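Local coordinates for Pdx2 protein (Plasmodium falciparum, PDB 2ABW) that hydrolyses glutamine to glutamate and ammonia, which is channelled to the partner subunit Pdx1 for the synthesis of pyridoxal 5'-phosphate (vitamin B6), at residues N128-D140 / K145-Y157. Numbering follows the deposited sequence. Where two conformers were deposited one is given.
Sequences NDSFICSLNIISD and KKDLTAACIRAPY
Phe131 places CG between its own backbone N and carbonyl carbon (chi1 59°), which carries the ring under Cys152 CB. That CB lies over one ring face, 3.8 Å from the Phe131 centroid, a CH-pi contact. Cys152 holds SG beside its backbone N (chi1 -74°), and this sets SG oblique to the same ring, nearest at Phe131 CE1. The pair belongs to an antiparallel beta hairpin of strands 130-134 and 149-153. Phe131 and Cys152 form a hydrogen-bonded pair, as do Cys133 and Ala150. The bond from Cys152 N to Phe131 O (2.9 Å) runs almost straight out from the carbonyl. On the same sheet face Cys133 SG packs on Ala150 CB. Leu135 brings CD2 to within 3.7 Å of Ala150 CB, and Ile137 CD1 meets Leu148 CD1. The other face is lined by Ser130, Ile132, Ser134, Thr149, Ala151 and Ile153. There Ile132 CG2 rests 3.7 Å from Thr149 CB.

At one end Arg154 N donates a hydrogen bond to Asp129 O at 2.7 Å, nearly linear (176°). A water donates to this oxygen too and accepts from Ala155 N. At the other end Leu135 N donates a hydrogen bond to Leu148 O. Beside it, two waters bridge Ser134 OG to Asp147, one to OD1 and one to the backbone O.

Ile153 and Arg154 belong to the L-glutamine binding site. The Ile153 side chain is about 4 Å from that of His196 of the charge relay, and Ala151 shares a backbone hydrogen bond with His196. The end of strand 149-153 thus borders the active site. This strand is an edge strand of the large mixed sheet within this chain. Strand 130-137 lies between it and strand 167-174, where His174 stacks on Phe131, while helix 204-219 packs against Leu135, Ile137 and Leu148.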
# COMPACT_ATOMS: atom_id res chain seq x y z
N ASN A 128 6.09 11.27 20.38
CA ASN A 128 6.47 11.75 19.05
C ASN A 128 6.25 10.71 17.96
O ASN A 128 5.23 10.07 17.97
N ASP A 129 7.21 10.53 17.06
CA ASP A 129 6.91 9.99 15.74
C ASP A 129 6.66 8.45 15.62
O ASP A 129 6.60 7.91 14.52
CB ASP A 129 7.85 10.58 14.64
CG ASP A 129 9.32 10.10 14.74
OD1 ASP A 129 9.70 9.53 15.80
OD2 ASP A 129 10.10 10.34 13.77
N SER A 130 6.51 7.78 16.75
CA SER A 130 5.95 6.43 16.82
C SER A 130 4.84 6.32 17.84
O SER A 130 4.97 6.78 18.98
CB SER A 130 7.01 5.38 17.16
OG SER A 130 7.11 5.17 18.55
N PHE A 131 3.74 5.69 17.47
CA PHE A 131 2.63 5.52 18.33
C PHE A 131 1.67 4.49 17.75
O PHE A 131 1.73 4.22 16.57
CB PHE A 131 1.91 6.87 18.55
CG PHE A 131 1.41 7.51 17.29
CD1 PHE A 131 0.16 7.22 16.82
CD2 PHE A 131 2.17 8.47 16.63
CE1 PHE A 131 -0.32 7.82 15.61
CE2 PHE A 131 1.72 9.06 15.44
CZ PHE A 131 0.46 8.76 14.96
N ILE A 132 0.88 3.92 18.63
CA ILE A 132 -0.26 3.09 18.26
C ILE A 132 -1.55 3.93 18.40
O ILE A 132 -1.79 4.55 19.48
CB ILE A 132 -0.34 1.85 19.07
CG1 ILE A 132 0.87 0.94 18.73
CG2 ILE A 132 -1.64 1.15 18.77
CD1 ILE A 132 1.06 -0.25 19.68
N CYS A 133 -2.31 4.01 17.32
CA CYS A 133 -3.57 4.69 17.32
C CYS A 133 -4.73 3.71 17.16
O CYS A 133 -4.62 2.63 16.64
CB CYS A 133 -3.57 5.78 16.25
SG CYS A 133 -3.44 5.19 14.65
N SER A 134 -5.89 4.12 17.68
CA SER A 134 -7.14 3.47 17.43
C SER A 134 -7.69 3.97 16.10
O SER A 134 -7.73 5.19 15.84
CB SER A 134 -8.15 3.87 18.51
OG SER A 134 -9.22 2.94 18.51
N LEU A 135 -8.22 3.07 15.26
CA LEU A 135 -8.76 3.46 13.94
C LEU A 135 -10.26 3.56 13.92
O LEU A 135 -10.95 2.70 14.55
CB LEU A 135 -8.33 2.39 12.93
CG LEU A 135 -6.81 2.24 12.66
CD1 LEU A 135 -6.60 1.02 11.66
CD2 LEU A 135 -6.22 3.56 12.11
N ASN A 136 -10.76 4.58 13.27
CA ASN A 136 -12.17 4.72 12.90
C ASN A 136 -12.26 4.22 11.48
O ASN A 136 -11.74 4.89 10.59
CB ASN A 136 -12.59 6.15 12.99
CG ASN A 136 -13.90 6.38 12.42
OD1 ASN A 136 -14.82 5.64 12.72
ND2 ASN A 136 -14.06 7.48 11.71
N ILE A 137 -12.82 3.02 11.27
CA ILE A 137 -12.80 2.44 9.98
C ILE A 137 -14.18 2.51 9.30
O ILE A 137 -15.18 2.08 9.89
CB ILE A 137 -12.31 1.00 10.01
CG1 ILE A 137 -10.90 0.87 10.65
CG2 ILE A 137 -12.32 0.44 8.58
CD1 ILE A 137 -10.29 -0.54 10.78
N ILE A 138 -14.23 3.10 8.16
CA ILE A 138 -15.45 3.34 7.43
C ILE A 138 -15.62 2.27 6.41
O ILE A 138 -15.17 2.36 5.27
CB ILE A 138 -15.47 4.70 6.77
CG1 ILE A 138 -15.25 5.80 7.82
CG2 ILE A 138 -16.82 4.92 6.01
CD1 ILE A 138 -13.81 6.16 7.99
N SER A 139 -16.18 1.15 6.91
CA SER A 139 -16.28 -0.09 6.09
C SER A 139 -17.33 -0.99 6.67
O SER A 139 -17.62 -0.90 7.85
CB SER A 139 -14.94 -0.84 6.09
OG SER A 139 -14.95 -2.01 5.25
N ASP A 140 -17.89 -1.85 5.81
CA ASP A 140 -18.82 -2.90 6.24
C ASP A 140 -18.06 -4.26 6.17
O ASP A 140 -18.65 -5.31 6.45
CB ASP A 140 -19.99 -3.00 5.34
CG ASP A 140 -20.75 -1.74 5.22
OD1 ASP A 140 -20.98 -1.11 6.28
OD2 ASP A 140 -21.14 -1.40 4.06
N LYS A 145 -13.01 -5.65 12.70
CA LYS A 145 -13.70 -5.65 13.96
C LYS A 145 -13.58 -4.34 14.69
O LYS A 145 -12.86 -3.47 14.32
CB LYS A 145 -13.06 -6.70 14.89
CG LYS A 145 -13.17 -8.03 14.23
CD LYS A 145 -12.31 -9.09 14.84
CE LYS A 145 -12.50 -9.27 16.28
NZ LYS A 145 -12.23 -10.71 16.80
N LYS A 146 -14.34 -4.17 15.73
CA LYS A 146 -14.26 -2.93 16.44
C LYS A 146 -12.88 -2.75 17.11
O LYS A 146 -12.22 -3.68 17.49
CB LYS A 146 -15.35 -2.88 17.49
CG LYS A 146 -15.20 -3.88 18.53
CD LYS A 146 -15.72 -3.40 19.88
CE LYS A 146 -15.27 -4.32 20.99
NZ LYS A 146 -14.67 -3.58 22.13
N ASP A 147 -12.50 -1.49 17.29
CA ASP A 147 -11.32 -1.13 18.05
C ASP A 147 -10.02 -1.70 17.55
O ASP A 147 -9.10 -2.00 18.32
CB ASP A 147 -11.50 -1.29 19.54
CG ASP A 147 -12.59 -0.33 20.07
OD1 ASP A 147 -12.53 0.89 19.80
OD2 ASP A 147 -13.52 -0.88 20.69
N LEU A 148 -9.87 -1.65 16.24
CA LEU A 148 -8.58 -2.04 15.72
C LEU A 148 -7.59 -0.93 15.83
O LEU A 148 -7.97 0.23 15.93
CB LEU A 148 -8.67 -2.45 14.24
CG LEU A 148 -9.37 -3.79 13.97
CD1 LEU A 148 -9.73 -3.94 12.51
CD2 LEU A 148 -8.46 -4.96 14.43
N THR A 149 -6.31 -1.29 15.79
CA THR A 149 -5.23 -0.37 16.01
C THR A 149 -4.28 -0.36 14.81
O THR A 149 -4.32 -1.24 13.95
CB THR A 149 -4.42 -0.77 17.24
OG1 THR A 149 -4.20 -2.19 17.19
CG2 THR A 149 -5.29 -0.43 18.44
N ALA A 150 -3.48 0.70 14.76
CA ALA A 150 -2.46 0.86 13.77
C ALA A 150 -1.20 1.38 14.40
O ALA A 150 -1.22 2.25 15.28
CB ALA A 150 -2.92 1.92 12.75
N ALA A 151 -0.06 0.90 13.89
CA ALA A 151 1.24 1.38 14.35
C ALA A 151 1.84 2.37 13.35
O ALA A 151 2.19 2.01 12.21
CB ALA A 151 2.16 0.16 14.54
N CYS A 152 1.90 3.64 13.78
CA CYS A 152 2.43 4.67 12.92
C CYS A 152 3.84 4.98 13.32
O CYS A 152 4.04 5.42 14.41
CB CYS A 152 1.63 5.95 13.13
SG CYS A 152 -0.00 5.83 12.37
N ILE A 153 4.79 4.67 12.46
CA ILE A 153 6.21 4.96 12.72
C ILE A 153 6.78 5.83 11.61
O ILE A 153 6.96 5.37 10.49
CB ILE A 153 6.99 3.66 12.88
CG1 ILE A 153 6.40 2.82 14.02
CG2 ILE A 153 8.46 3.97 13.31
CD1 ILE A 153 7.19 1.60 14.21
N ARG A 154 6.99 7.09 11.95
CA ARG A 154 7.41 8.11 11.00
C ARG A 154 6.48 8.05 9.78
O ARG A 154 6.91 8.01 8.64
CB ARG A 154 8.90 7.90 10.66
CG ARG A 154 9.24 6.96 9.49
CD ARG A 154 10.74 6.49 9.55
NE ARG A 154 10.97 5.35 8.64
CZ ARG A 154 12.18 4.92 8.25
NH1 ARG A 154 13.28 5.52 8.71
NH2 ARG A 154 12.27 3.89 7.41
N ALA A 155 5.18 8.01 10.08
CA ALA A 155 4.19 7.77 9.04
C ALA A 155 4.11 8.96 8.10
O ALA A 155 4.20 10.11 8.57
CB ALA A 155 2.81 7.58 9.66
N PRO A 156 3.91 8.70 6.80
CA PRO A 156 3.68 9.82 5.90
C PRO A 156 2.31 10.41 6.24
O PRO A 156 1.48 9.73 6.88
CB PRO A 156 3.68 9.17 4.52
CG PRO A 156 3.31 7.80 4.75
CD PRO A 156 3.93 7.44 6.06
N TYR A 157 2.10 11.65 5.82
CA TYR A 157 0.90 12.40 6.12
C TYR A 157 0.14 12.71 4.87
O TYR A 157 0.60 13.38 3.97
CB TYR A 157 1.27 13.67 6.86
CG TYR A 157 0.12 14.58 7.15
CD1 TYR A 157 -0.79 14.28 8.16
CD2 TYR A 157 -0.03 15.75 6.49
CE1 TYR A 157 -1.85 15.15 8.44
CE2 TYR A 157 -1.08 16.61 6.76
CZ TYR A 157 -1.98 16.28 7.71
OH TYR A 157 -3.01 17.17 7.98
O HOH W 1 4.04 8.59 12.72
O HOH W 2 -11.83 2.62 17.77
O HOH W 3 -8.67 0.59 19.75
O HOH W 4 -11.41 -0.13 14.44